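Local coordinates for protein pectate lyase (Paenibacillus sp. 0602, PDB 5GT5) that cleaves polygalacturonate and partly methylated pectins by beta-elimination, probably as a calcium-dependent, endo-acting member of polysaccharide lyase family 1, at residues Thr103-Asn108 with Asn440-Ser445; Ile126-Glu131 with Trp163-Val168; Ile273-Pro278 with Thr322-Ile327; Gln345-Asn350 with Ser387-Val392. The protein carries 1 engineered substitution. One frame throughout, in Å; residues are numbered along the deposited sequence.

Contact 1: Thr103-Asn108 with Asn440-Ser445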
loop_
_atom_site.group_PDB
_atom_site.type_symbol
_atom_site.label_atom_id
_atom_site.label_comp_id
_atom_site.label_asym_id
_atom_site.label_seq_id
_atom_site.Cartn_x
_atom_site.Cartn_y
_atom_site.Cartn_z
ATOM N N THR A 103 4.302 -11.566 10.030
ATOM C CA THR A 103 5.051 -12.664 9.426
ATOM C C THR A 103 4.613 -13.992 10.009
ATOM O O THR A 103 4.600 -14.179 11.251
ATOM C CB THR A 103 6.559 -12.495 9.651
ATOM O OG1 THR A 103 6.955 -11.268 9.027
ATOM C CG2 THR A 103 7.371 -13.658 9.023
ATOM N N ILE A 104 4.283 -14.932 9.123
ATOM C CA ILE A 104 3.953 -16.304 9.521
ATOM C C ILE A 104 4.975 -17.221 8.883
ATOM O O ILE A 104 5.176 -17.163 7.676
ATOM C CB ILE A 104 2.496 -16.696 9.062
ATOM C CG1 ILE A 104 1.477 -15.627 9.488
ATOM C CG2 ILE A 104 2.148 -18.090 9.547
ATOM C CD1 ILE A 104 0.059 -15.839 8.885
ATOM N N PHE A 105 5.628 -18.076 9.653
ATOM C CA PHE A 105 6.673 -18.913 9.105
ATOM C C PHE A 105 6.842 -20.158 9.949
ATOM O O PHE A 105 6.246 -20.261 11.033
ATOM C CB PHE A 105 8.014 -18.142 9.010
ATOM C CG PHE A 105 8.800 -18.103 10.308
ATOM C CD1 PHE A 105 8.397 -17.258 11.353
ATOM C CD2 PHE A 105 9.931 -18.886 10.461
ATOM C CE1 PHE A 105 9.113 -17.235 12.549
ATOM C CE2 PHE A 105 10.659 -18.856 11.656
ATOM C CZ PHE A 105 10.238 -18.035 12.691
ATOM N N SER A 106 7.644 -21.100 9.439
ATOM C CA SER A 106 8.178 -22.164 10.312
ATOM C C SER A 106 9.657 -22.320 10.075
ATOM O O SER A 106 10.181 -21.933 9.030
ATOM C CB SER A 106 7.458 -23.493 10.085
ATOM O OG SER A 106 7.948 -24.156 8.906
ATOM N N ALA A 107 10.343 -22.910 11.059
ATOM C CA ALA A 107 11.776 -23.080 10.966
ATOM C C ALA A 107 12.165 -24.240 10.048
ATOM O O ALA A 107 13.233 -24.228 9.480
ATOM C CB ALA A 107 12.395 -23.321 12.348
ATOM N N ASN A 108 11.297 -25.234 9.893
ATOM C CA ASN A 108 11.716 -26.420 9.140
ATOM C C ASN A 108 10.676 -26.987 8.188
ATOM O O ASN A 108 10.639 -28.193 7.909
ATOM C CB ASN A 108 12.271 -27.501 10.070
ATOM C CG ASN A 108 13.619 -27.127 10.648
ATOM O OD1 ASN A 108 14.632 -27.087 9.940
ATOM N ND2 ASN A 108 13.640 -26.851 11.935
ATOM N N ASN A 440 16.464 -15.745 10.016
ATOM C CA ASN A 440 16.552 -15.365 8.629
ATOM C C ASN A 440 15.216 -15.351 7.916
ATOM O O ASN A 440 15.083 -14.681 6.886
ATOM C CB ASN A 440 17.514 -16.286 7.912
ATOM C CG ASN A 440 18.938 -15.998 8.281
ATOM O OD1 ASN A 440 19.481 -14.964 7.885
ATOM N ND2 ASN A 440 19.566 -16.920 9.032
ATOM N N TRP A 441 14.255 -16.094 8.451
ATOM C CA TRP A 441 12.913 -16.115 7.880
ATOM C C TRP A 441 12.156 -14.807 8.096
ATOM O O TRP A 441 11.187 -14.523 7.381
ATOM C CB TRP A 441 12.097 -17.310 8.396
ATOM C CG TRP A 441 12.605 -18.613 7.873
ATOM C CD1 TRP A 441 13.136 -19.638 8.605
ATOM C CD2 TRP A 441 12.682 -19.028 6.494
ATOM N NE1 TRP A 441 13.530 -20.656 7.785
ATOM C CE2 TRP A 441 13.257 -20.319 6.484
ATOM C CE3 TRP A 441 12.310 -18.438 5.267
ATOM C CZ2 TRP A 441 13.474 -21.040 5.308
ATOM C CZ3 TRP A 441 12.531 -19.153 4.089
ATOM C CH2 TRP A 441 13.117 -20.440 4.116
ATOM N N LEU A 442 12.620 -13.979 9.027
ATOM C CA LEU A 442 11.997 -12.686 9.287
ATOM C C LEU A 442 12.573 -11.564 8.438
ATOM O O LEU A 442 11.983 -10.497 8.350
ATOM C CB LEU A 442 12.171 -12.319 10.770
ATOM C CG LEU A 442 11.640 -13.316 11.799
ATOM C CD1 LEU A 442 11.731 -12.700 13.216
ATOM C CD2 LEU A 442 10.228 -13.762 11.501
ATOM N N LYS A 443 13.740 -11.790 7.856
ATOM C CA LYS A 443 14.420 -10.752 7.063
ATOM C C LYS A 443 13.883 -10.653 5.647
ATOM O O LYS A 443 13.309 -11.618 5.111
ATOM C CB LYS A 443 15.909 -11.087 6.992
ATOM C CG LYS A 443 16.598 -11.225 8.367
ATOM C CD LYS A 443 18.061 -11.641 8.148
ATOM C CE LYS A 443 18.779 -11.913 9.441
ATOM N NZ LYS A 443 20.099 -12.577 9.161
ATOM N N THR A 444 14.112 -9.511 5.016
ATOM C CA THR A 444 13.717 -9.340 3.617
ATOM C C THR A 444 14.904 -9.087 2.702
ATOM O O THR A 444 14.738 -9.019 1.482
ATOM C CB THR A 444 12.698 -8.222 3.436
ATOM O OG1 THR A 444 13.260 -6.984 3.889
ATOM C CG2 THR A 444 11.434 -8.538 4.218
ATOM N N SER A 445 16.094 -8.939 3.268
ATOM C CA SER A 445 17.300 -8.903 2.457
ATOM C C SER A 445 18.475 -9.491 3.197
ATOM O O SER A 445 18.446 -9.615 4.426
ATOM C CB SER A 445 17.590 -7.494 1.940
ATOM O OG SER A 445 17.873 -6.610 3.000
HETATM O O HOH W 1 9.406 -10.489 9.639
HETATM O O HOH W 2 15.347 -22.978 8.023
HETATM O O HOH W 3 15.046 -22.152 10.402
#
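T103 and L442 are joined through a water that accepts a hydrogen bond from T103 OG1, 2.6 Å away; the same hydroxyl accepts from the backbone N of G19. That water in turn donates to L442 O, a relay that stands in for a direct bond between strand and loop. With OG1 turned beside its own backbone N (chi1 -61°), the methyl CG2 is left to face the leucine and meets L442 CD2 at 3.8 Å. Threonine suits the place because one branch serves the water and the other the apolar partner. L442 CD2 also approaches F105, coming within 3.8 Å of CE1.

Strand 102-106 belongs to the parallel beta-helix of this lyase family, between strands 51-54 and 125-128, and the C-terminal segment 440-445 packs against the T103 and F105 side of it while I104 points away. The tightest apolar touch is W441 CB on F105 CD2 at 3.4 Å. The two rings meet obliquely, their planes 32° apart, and H166 and W436 meet the indole edge-to-face. S106 O lies over one face of W441, 3.8 Å from CD1. The polar edge of the indole is kept wet: W441 NE1 donates in the ring plane to a water 3.0 Å away, and that water sits 2.9 Å from A107 O.

Contact 2: Ile126-Glu131 with Trp163-Val168. Engineered in segment 163-168: V168 (natural residue Gly).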
loop_
_atom_site.group_PDB
_atom_site.type_symbol
_atom_site.label_atom_id
_atom_site.label_comp_id
_atom_site.label_asym_id
_atom_site.label_seq_id
_atom_site.Cartn_x
_atom_site.Cartn_y
_atom_site.Cartn_z
ATOM N N ILE A 126 3.894 -11.443 5.397
ATOM C CA ILE A 126 4.932 -12.341 4.888
ATOM C C ILE A 126 4.577 -13.755 5.359
ATOM O O ILE A 126 4.276 -13.965 6.548
ATOM C CB ILE A 126 6.331 -11.934 5.401
ATOM C CG1 ILE A 126 6.704 -10.551 4.858
ATOM C CG2 ILE A 126 7.365 -13.027 5.087
ATOM C CD1 ILE A 126 8.102 -10.086 5.294
ATOM N N ILE A 127 4.582 -14.707 4.427
ATOM C CA ILE A 127 4.293 -16.124 4.702
ATOM C C ILE A 127 5.442 -16.940 4.123
ATOM O O ILE A 127 5.654 -16.939 2.901
ATOM C CB ILE A 127 2.964 -16.560 4.102
ATOM C CG1 ILE A 127 1.826 -15.723 4.693
ATOM C CG2 ILE A 127 2.763 -18.071 4.325
ATOM C CD1 ILE A 127 0.486 -15.868 3.957
ATOM N N ARG A 128 6.216 -17.617 4.982
ATOM C CA ARG A 128 7.420 -18.306 4.492
ATOM C C ARG A 128 7.665 -19.674 5.092
ATOM O O ARG A 128 7.374 -19.952 6.280
ATOM C CB ARG A 128 8.679 -17.440 4.710
ATOM C CG ARG A 128 8.647 -16.148 3.898
ATOM C CD ARG A 128 9.865 -15.297 4.216
ATOM N NE ARG A 128 11.041 -15.673 3.426
ATOM C CZ ARG A 128 12.249 -15.139 3.598
ATOM N NH1 ARG A 128 12.460 -14.276 4.598
ATOM N NH2 ARG A 128 13.249 -15.474 2.782
ATOM N N ASN A 129 8.263 -20.538 4.259
ATOM C CA ASN A 129 8.739 -21.865 4.700
ATOM C C ASN A 129 7.655 -22.752 5.283
ATOM O O ASN A 129 7.863 -23.431 6.318
ATOM C CB ASN A 129 9.922 -21.741 5.673
ATOM C CG ASN A 129 10.806 -22.949 5.621
ATOM O OD1 ASN A 129 10.935 -23.574 4.564
ATOM N ND2 ASN A 129 11.441 -23.283 6.727
ATOM N N LEU A 130 6.496 -22.750 4.630
ATOM C CA LEU A 130 5.382 -23.616 4.999
ATOM C C LEU A 130 4.961 -24.455 3.814
ATOM O O LEU A 130 5.014 -23.998 2.649
ATOM C CB LEU A 130 4.200 -22.798 5.467
ATOM C CG LEU A 130 4.495 -22.070 6.763
ATOM C CD1 LEU A 130 3.463 -20.992 6.936
ATOM C CD2 LEU A 130 4.414 -23.076 7.904
ATOM N N GLU A 131 4.567 -25.696 4.090
ATOM C CA GLU A 131 4.008 -26.589 3.082
ATOM C C GLU A 131 2.510 -26.729 3.330
ATOM O O GLU A 131 2.062 -26.835 4.472
ATOM C CB GLU A 131 4.702 -27.955 3.093
ATOM C CG GLU A 131 4.050 -28.940 2.093
ATOM C CD GLU A 131 4.905 -30.148 1.799
ATOM O OE1 GLU A 131 5.976 -30.332 2.409
ATOM O OE2 GLU A 131 4.481 -30.956 0.944
ATOM N N TRP A 163 4.114 -11.141 0.648
ATOM C CA TRP A 163 5.217 -11.942 0.168
ATOM C C TRP A 163 4.991 -13.376 0.624
ATOM O O TRP A 163 4.985 -13.653 1.823
ATOM C CB TRP A 163 6.538 -11.399 0.751
ATOM C CG TRP A 163 7.771 -12.012 0.164
ATOM C CD1 TRP A 163 7.880 -12.574 -1.082
ATOM C CD2 TRP A 163 9.080 -12.115 0.776
ATOM N NE1 TRP A 163 9.188 -13.005 -1.290
ATOM C CE2 TRP A 163 9.928 -12.758 -0.165
ATOM C CE3 TRP A 163 9.606 -11.763 2.031
ATOM C CZ2 TRP A 163 11.285 -13.018 0.098
ATOM C CZ3 TRP A 163 10.946 -12.011 2.278
ATOM C CH2 TRP A 163 11.769 -12.637 1.333
ATOM N N ILE A 164 4.830 -14.285 -0.333
ATOM C CA ILE A 164 4.768 -15.714 -0.076
ATOM C C ILE A 164 6.050 -16.302 -0.638
ATOM O O ILE A 164 6.326 -16.148 -1.834
ATOM C CB ILE A 164 3.553 -16.331 -0.751
ATOM C CG1 ILE A 164 2.278 -15.787 -0.083
ATOM C CG2 ILE A 164 3.593 -17.873 -0.614
ATOM C CD1 ILE A 164 1.014 -15.899 -0.940
ATOM N N ASP A 165 6.857 -16.962 0.203
ATOM C CA ASP A 165 8.200 -17.311 -0.241
ATOM C C ASP A 165 8.695 -18.599 0.408
ATOM O O ASP A 165 8.415 -18.855 1.576
ATOM C CB ASP A 165 9.163 -16.135 0.045
ATOM C CG ASP A 165 10.606 -16.520 -0.110
ATOM O OD1 ASP A 165 11.182 -17.004 0.901
ATOM O OD2 ASP A 165 11.181 -16.384 -1.216
ATOM N N HIS A 166 9.391 -19.432 -0.365
ATOM C CA HIS A 166 9.849 -20.731 0.150
ATOM C C HIS A 166 8.708 -21.564 0.735
ATOM O O HIS A 166 8.837 -22.239 1.762
ATOM C CB HIS A 166 10.995 -20.554 1.159
ATOM C CG HIS A 166 12.326 -20.309 0.516
ATOM N ND1 HIS A 166 12.836 -19.045 0.314
ATOM C CD2 HIS A 166 13.233 -21.183 0.020
ATOM C CE1 HIS A 166 14.024 -19.150 -0.272
ATOM N NE2 HIS A 166 14.273 -20.429 -0.488
ATOM N N CYS A 167 7.587 -21.556 0.034
ATOM C CA CYS A 167 6.474 -22.422 0.389
ATOM C C CYS A 167 6.300 -23.516 -0.643
ATOM O O CYS A 167 6.825 -23.423 -1.759
ATOM C CB CYS A 167 5.168 -21.621 0.518
ATOM S SG CYS A 167 5.152 -20.503 1.955
ATOM N N VAL A 168 5.591 -24.564 -0.246
ATOM C CA VAL A 168 5.258 -25.690 -1.119
ATOM C C VAL A 168 3.762 -25.936 -1.084
ATOM O O VAL A 168 3.165 -25.935 0.000
ATOM C CB VAL A 168 5.995 -26.934 -0.670
ATOM C CG1 VAL A 168 5.562 -28.179 -1.483
ATOM C CG2 VAL A 168 7.394 -26.687 -0.897
HETATM O O HOH W 4 13.745 -16.005 -0.209
#
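Three N-H groups converge on one carboxylate oxygen, OD1 of D165. R128 grips it side-on with two nitrogens, NE at 2.9 Å and NH2 at 3.2 Å from OD1, the salt bridge of this contact. H166 ND1 adds the shortest bond, 2.7 Å to D165 OD1 on its syn side. The guanidinium plane holds OD1 at its edge but stands 62° from the carboxylate plane, and both nitrogens come to the oxygen from above that plane. A bend at chi3 (85°) folds the arginine back over W163, whose CH2 lies 3.4 Å above the centre of the guanidinium; arginine suits the spot, being flat enough to pack on an indole while its edge stays polar. D165 OD2 and W163 NE1 both bond S189 OG, which probably steadies the pair, and the concentration of donors is likely to favour an ionised aspartate.

Farther out, the parallel strands are tied by I127 N to W163 O (2.8 Å) and by D165 N to I127 O. On the opposite face from R128 and D165, I127 lies against I164, and its CG2 touches C167 SG at 4.2 Å. Beyond the bend V168 N bonds L130 O, and the engineered V168 lays CG1 3.9 Å from CD of E131, whose OE2 bonds N170. N129 and H166, neighbours in register, both adopt left-handed helical backbone angles. Such a short bend, stacked coil upon coil between two parallel sheets, is typical of the parallel beta-helix of pectate lyases.

Contact 3: Ile273-Pro278 with Thr322-Ile327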
loop_
_atom_site.group_PDB
_atom_site.type_symbol
_atom_site.label_atom_id
_atom_site.label_comp_id
_atom_site.label_asym_id
_atom_site.label_seq_id
_atom_site.Cartn_x
_atom_site.Cartn_y
_atom_site.Cartn_z
ATOM N N ILE A 273 1.140 -28.502 -13.129
ATOM C CA ILE A 273 0.044 -27.572 -12.937
ATOM C C ILE A 273 -0.556 -27.319 -14.324
ATOM O O ILE A 273 0.157 -26.930 -15.242
ATOM C CB ILE A 273 0.559 -26.237 -12.315
ATOM C CG1 ILE A 273 1.490 -26.508 -11.119
ATOM C CG2 ILE A 273 -0.612 -25.328 -12.000
ATOM C CD1 ILE A 273 0.870 -27.328 -9.973
ATOM N N GLN A 274 -1.848 -27.557 -14.473
ATOM C CA GLN A 274 -2.471 -27.559 -15.806
ATOM C C GLN A 274 -2.760 -26.187 -16.375
ATOM O O GLN A 274 -2.951 -26.048 -17.577
ATOM C CB GLN A 274 -3.794 -28.315 -15.763
ATOM C CG GLN A 274 -3.647 -29.830 -15.545
ATOM C CD GLN A 274 -4.980 -30.552 -15.678
ATOM O OE1 GLN A 274 -5.956 -30.026 -16.237
ATOM N NE2 GLN A 274 -5.030 -31.767 -15.147
ATOM N N ASP A 275 -2.864 -25.166 -15.527
ATOM C CA ASP A 275 -3.498 -23.908 -15.958
ATOM C C ASP A 275 -3.180 -22.793 -14.982
ATOM O O ASP A 275 -2.873 -23.039 -13.808
ATOM C CB ASP A 275 -5.026 -24.148 -16.015
ATOM C CG ASP A 275 -5.801 -23.138 -16.854
ATOM O OD1 ASP A 275 -5.216 -22.261 -17.546
ATOM O OD2 ASP A 275 -7.051 -23.249 -16.820
ATOM N N ARG A 276 -3.265 -21.561 -15.474
ATOM C CA ARG A 276 -3.241 -20.344 -14.652
ATOM C C ARG A 276 -1.885 -20.103 -14.006
ATOM O O ARG A 276 -1.751 -20.038 -12.778
ATOM C CB ARG A 276 -4.356 -20.350 -13.608
ATOM C CG ARG A 276 -5.741 -20.658 -14.155
ATOM C CD ARG A 276 -6.759 -20.356 -13.050
ATOM N NE ARG A 276 -8.132 -20.616 -13.498
ATOM C CZ ARG A 276 -9.181 -20.633 -12.662
ATOM N NH1 ARG A 276 -9.003 -20.465 -11.372
ATOM N NH2 ARG A 276 -10.398 -20.874 -13.135
ATOM N N MET A 277 -0.874 -19.908 -14.844
ATOM C CA MET A 277 0.475 -19.608 -14.325
ATOM C C MET A 277 1.036 -18.280 -14.836
ATOM O O MET A 277 2.038 -18.258 -15.552
ATOM C CB MET A 277 1.427 -20.748 -14.684
ATOM C CG MET A 277 1.113 -22.047 -13.907
ATOM S SD MET A 277 1.973 -23.491 -14.564
ATOM C CE MET A 277 0.984 -23.789 -16.018
ATOM N N PRO A 278 0.383 -17.151 -14.490
ATOM C CA PRO A 278 -0.890 -16.961 -13.791
ATOM C C PRO A 278 -2.030 -16.815 -14.784
ATOM O O PRO A 278 -1.799 -16.800 -16.001
ATOM C CB PRO A 278 -0.668 -15.648 -13.061
ATOM C CG PRO A 278 0.120 -14.834 -14.111
ATOM C CD PRO A 278 0.987 -15.845 -14.844
ATOM N N THR A 322 -5.866 -30.122 -19.073
ATOM C CA THR A 322 -5.712 -28.791 -19.657
ATOM C C THR A 322 -4.223 -28.549 -19.719
ATOM O O THR A 322 -3.472 -29.056 -18.871
ATOM C CB THR A 322 -6.432 -27.767 -18.787
ATOM O OG1 THR A 322 -7.833 -28.080 -18.860
ATOM C CG2 THR A 322 -6.211 -26.320 -19.262
ATOM N N SER A 323 -3.776 -27.849 -20.760
ATOM C CA SER A 323 -2.338 -27.664 -21.002
ATOM C C SER A 323 -2.040 -26.227 -21.349
ATOM O O SER A 323 -1.656 -25.904 -22.476
ATOM C CB SER A 323 -1.884 -28.626 -22.113
ATOM O OG SER A 323 -0.473 -28.738 -22.169
ATOM N N ASN A 324 -2.263 -25.358 -20.363
ATOM C CA ASN A 324 -2.050 -23.936 -20.503
ATOM C C ASN A 324 -0.879 -23.474 -19.668
ATOM O O ASN A 324 -0.467 -24.158 -18.740
ATOM C CB ASN A 324 -3.280 -23.143 -20.064
ATOM C CG ASN A 324 -4.481 -23.321 -20.989
ATOM O OD1 ASN A 324 -4.364 -23.800 -22.134
ATOM N ND2 ASN A 324 -5.663 -22.929 -20.479
ATOM N N GLY A 325 -0.360 -22.308 -19.977
ATOM C CA GLY A 325 0.720 -21.699 -19.214
ATOM C C GLY A 325 0.290 -20.379 -18.594
ATOM O O GLY A 325 -0.476 -20.359 -17.615
ATOM N N ALA A 326 0.774 -19.272 -19.150
ATOM C CA ALA A 326 0.422 -17.924 -18.687
ATOM C C ALA A 326 -0.723 -17.383 -19.538
ATOM O O ALA A 326 -0.771 -17.604 -20.769
ATOM C CB ALA A 326 1.659 -16.998 -18.808
ATOM N N ILE A 327 -1.662 -16.692 -18.895
ATOM C CA ILE A 327 -2.873 -16.215 -19.564
ATOM C C ILE A 327 -3.124 -14.768 -19.151
ATOM O O ILE A 327 -3.267 -14.475 -17.957
ATOM C CB ILE A 327 -4.101 -17.063 -19.151
ATOM C CG1 ILE A 327 -3.851 -18.547 -19.428
ATOM C CG2 ILE A 327 -5.323 -16.631 -19.974
ATOM C CD1 ILE A 327 -3.554 -19.371 -18.198
HETATM O O HOH W 5 0.190 -26.918 -18.091
#
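Segment 273-278 runs alongside segment 322-327, joined by three backbone bonds: N324 N to Q274 O, M277 N to G325 O (2.8 Å) and I327 N to P278 O. They lead into the parallel pairing of strands 279-281 and 324-329, in one of the parallel sheets of the beta-helix, built from strands of successive coils. R276, the likely active-site arginine, has a left-handed backbone and precedes M277 and a cis peptide bond to P278; its side chain points away from 322-327, into the neighbourhood of the probable calcium ligands D174 and D178.

Q274 crosses T322 at about a right angle, its side chain extended beyond CG, bringing OE1 to 2.8 Å from T322 N, which meets it from above the carbonyl plane. OE1 also accepts from K244 NZ, and NE2 donates to S242 OG. With a leucine in its place, T322 N and the K244 ammonium would probably both lose their acceptor. D275 and N324 lie side by side: ND2 of N324 donates to D275 OD1 at 3.0 Å, within its own amide plane but 62° out of the carboxylate plane. Aspartate and asparagine thus pair as acceptor and donor. I327 CD1 comes close to D275 OD1 and lies 3.5 Å from the backbone N of R276, a buried N-H that has no partner in the model.

Contact 4: Gln345-Asn350 with Ser387-Val392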
loop_
_atom_site.group_PDB
_atom_site.type_symbol
_atom_site.label_atom_id
_atom_site.label_comp_id
_atom_site.label_asym_id
_atom_site.label_seq_id
_atom_site.Cartn_x
_atom_site.Cartn_y
_atom_site.Cartn_z
ATOM N N GLN A 345 1.140 -27.261 -23.905
ATOM C CA GLN A 345 0.759 -27.107 -25.313
ATOM C C GLN A 345 0.436 -25.658 -25.697
ATOM O O GLN A 345 0.725 -25.218 -26.824
ATOM C CB GLN A 345 -0.419 -28.021 -25.635
ATOM C CG GLN A 345 -0.762 -28.005 -27.162
ATOM C CD GLN A 345 -1.689 -29.128 -27.571
ATOM O OE1 GLN A 345 -1.925 -30.068 -26.815
ATOM N NE2 GLN A 345 -2.204 -29.046 -28.791
ATOM N N TYR A 346 -0.189 -24.918 -24.779
ATOM C CA TYR A 346 -0.632 -23.553 -25.056
ATOM C C TYR A 346 -0.029 -22.647 -24.004
ATOM O O TYR A 346 -0.713 -22.186 -23.095
ATOM C CB TYR A 346 -2.166 -23.443 -25.039
ATOM C CG TYR A 346 -2.843 -24.370 -26.030
ATOM C CD1 TYR A 346 -2.866 -24.055 -27.377
ATOM C CD2 TYR A 346 -3.447 -25.551 -25.614
ATOM C CE1 TYR A 346 -3.478 -24.912 -28.299
ATOM C CE2 TYR A 346 -4.067 -26.405 -26.520
ATOM C CZ TYR A 346 -4.080 -26.071 -27.853
ATOM O OH TYR A 346 -4.703 -26.922 -28.744
ATOM N N PRO A 347 1.272 -22.376 -24.105
ATOM C CA PRO A 347 1.957 -21.660 -23.016
ATOM C C PRO A 347 1.591 -20.190 -22.849
ATOM O O PRO A 347 1.870 -19.634 -21.783
ATOM C CB PRO A 347 3.438 -21.777 -23.405
ATOM C CG PRO A 347 3.407 -21.963 -24.935
ATOM C CD PRO A 347 2.187 -22.810 -25.182
ATOM N N VAL A 348 1.031 -19.576 -23.882
ATOM C CA VAL A 348 0.847 -18.133 -23.907
ATOM C C VAL A 348 -0.539 -17.856 -24.472
ATOM O O VAL A 348 -0.767 -18.006 -25.680
ATOM C CB VAL A 348 1.934 -17.438 -24.797
ATOM C CG1 VAL A 348 1.788 -15.906 -24.706
ATOM C CG2 VAL A 348 3.348 -17.830 -24.372
ATOM N N ARG A 349 -1.472 -17.437 -23.625
ATOM C CA ARG A 349 -2.850 -17.197 -24.069
ATOM C C ARG A 349 -3.269 -15.785 -23.743
ATOM O O ARG A 349 -2.855 -15.208 -22.726
ATOM C CB ARG A 349 -3.821 -18.196 -23.425
ATOM C CG ARG A 349 -3.592 -19.620 -23.878
ATOM C CD ARG A 349 -4.599 -20.563 -23.251
ATOM N NE ARG A 349 -5.875 -20.442 -23.914
ATOM C CZ ARG A 349 -6.200 -21.097 -25.031
ATOM N NH1 ARG A 349 -5.349 -21.958 -25.582
ATOM N NH2 ARG A 349 -7.385 -20.904 -25.591
ATOM N N ASN A 350 -4.118 -15.240 -24.605
ATOM C CA ASN A 350 -4.516 -13.843 -24.514
ATOM C C ASN A 350 -6.020 -13.582 -24.471
ATOM O O ASN A 350 -6.420 -12.436 -24.457
ATOM C CB ASN A 350 -3.833 -13.000 -25.619
ATOM C CG ASN A 350 -4.389 -13.282 -27.017
ATOM O OD1 ASN A 350 -5.190 -14.201 -27.218
ATOM N ND2 ASN A 350 -3.959 -12.486 -27.983
ATOM N N SER A 387 7.209 -18.369 -33.779
ATOM C CA SER A 387 7.507 -18.743 -32.408
ATOM C C SER A 387 6.449 -19.641 -31.797
ATOM O O SER A 387 5.262 -19.329 -31.881
ATOM C CB SER A 387 7.596 -17.502 -31.570
ATOM O OG SER A 387 7.750 -17.913 -30.187
ATOM N N PRO A 388 6.880 -20.726 -31.124
ATOM C CA PRO A 388 5.878 -21.545 -30.424
ATOM C C PRO A 388 5.377 -20.865 -29.147
ATOM O O PRO A 388 4.451 -21.372 -28.515
ATOM C CB PRO A 388 6.642 -22.829 -30.085
ATOM C CG PRO A 388 8.071 -22.376 -29.899
ATOM C CD PRO A 388 8.242 -21.258 -30.964
ATOM N N LEU A 389 5.962 -19.730 -28.798
ATOM C CA LEU A 389 5.481 -18.939 -27.658
ATOM C C LEU A 389 4.545 -17.790 -28.089
ATOM O O LEU A 389 4.224 -16.912 -27.289
ATOM C CB LEU A 389 6.665 -18.393 -26.872
ATOM C CG LEU A 389 7.556 -19.475 -26.285
ATOM C CD1 LEU A 389 8.815 -18.878 -25.693
ATOM C CD2 LEU A 389 6.777 -20.244 -25.222
ATOM N N ALA A 390 4.094 -17.785 -29.351
ATOM C CA ALA A 390 3.201 -16.714 -29.802
ATOM C C ALA A 390 1.863 -16.764 -29.053
ATOM O O ALA A 390 1.346 -17.839 -28.762
ATOM C CB ALA A 390 2.951 -16.839 -31.299
ATOM N N PRO A 391 1.303 -15.598 -28.736
ATOM C CA PRO A 391 0.013 -15.605 -28.041
ATOM C C PRO A 391 -1.112 -16.111 -28.897
ATOM O O PRO A 391 -1.200 -15.759 -30.072
ATOM C CB PRO A 391 -0.233 -14.119 -27.719
ATOM C CG PRO A 391 1.092 -13.416 -27.892
ATOM C CD PRO A 391 1.840 -14.237 -28.922
ATOM N N VAL A 392 -1.988 -16.903 -28.302
ATOM C CA VAL A 392 -3.194 -17.389 -28.961
ATOM C C VAL A 392 -4.373 -17.188 -28.016
ATOM O O VAL A 392 -4.169 -17.107 -26.802
ATOM C CB VAL A 392 -3.095 -18.882 -29.345
ATOM C CG1 VAL A 392 -1.883 -19.120 -30.198
ATOM C CG2 VAL A 392 -3.041 -19.762 -28.108
HETATM O O HOH W 6 3.323 -23.943 -28.555
#
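V348 holds CG1 anti to its backbone N (chi1 -175°), which carries this methyl to 4.0 Å from P391 CB and sets CG2 against the backbone of L389, 3.2 Å from its O. N350 takes the crowded position instead, with CG between backbone N and carbonyl carbon (chi1 71°); its amide crosses P391 at about a right angle, ND2 donating to A394 O. With a valine at this position, A394 O would probably be left without its donor and the stretch around P391 would be freer to shift.

Two backbone bonds straddle R349: V392 N to V348 O at 3.1 Å, and N350 N to V392 O at 2.9 Å. The second comes from above the carbonyl plane of V392, and R349 CA adds a close CA-H contact to the same oxygen. R349 points away overall and its NE bonds Q352 OE1, though CB still touches V392 O. Before P391 the chain makes a type I turn from S387 to A390, in which S387 OG accepts from L389 N, an ST turn; proline at P388 suits the second place of such a turn. L389, in the third place, sets CD2 3.8 Å from P347 CG.

Strand 346-349 is an outermost strand of its four-stranded parallel sheet within this chain, and the loop covers its edge. P391 has no N-H, and those of L389 and A390 are spent on S387, so the direct backbone bonds to the strand segment are the two at V392, and the rest is largely apolar.

From the N terminus, strand 102-106 opens the widest loop, which contact 1 closes only at 440-445, next to the C terminus. The other three contacts all fall within it, one after another, and none cross. Contact 2 comes first, joining successive coils at 126-131 and 163-168; it touches contact 1, for strands 102-106 and 125-128 are neighbours and S106 OG bonds N129 O. Contact 3 then ties the loop carrying R276 to strand 324-329, with its centre about 21 Å from that of contact 2. Contact 4 follows, linking 346-349, the neighbour of 324-329 in the same sheet, to a late loop; A326 N bonds P347 O between contacts 3 and 4. The two pairs lie on opposite sides of the chain's centre.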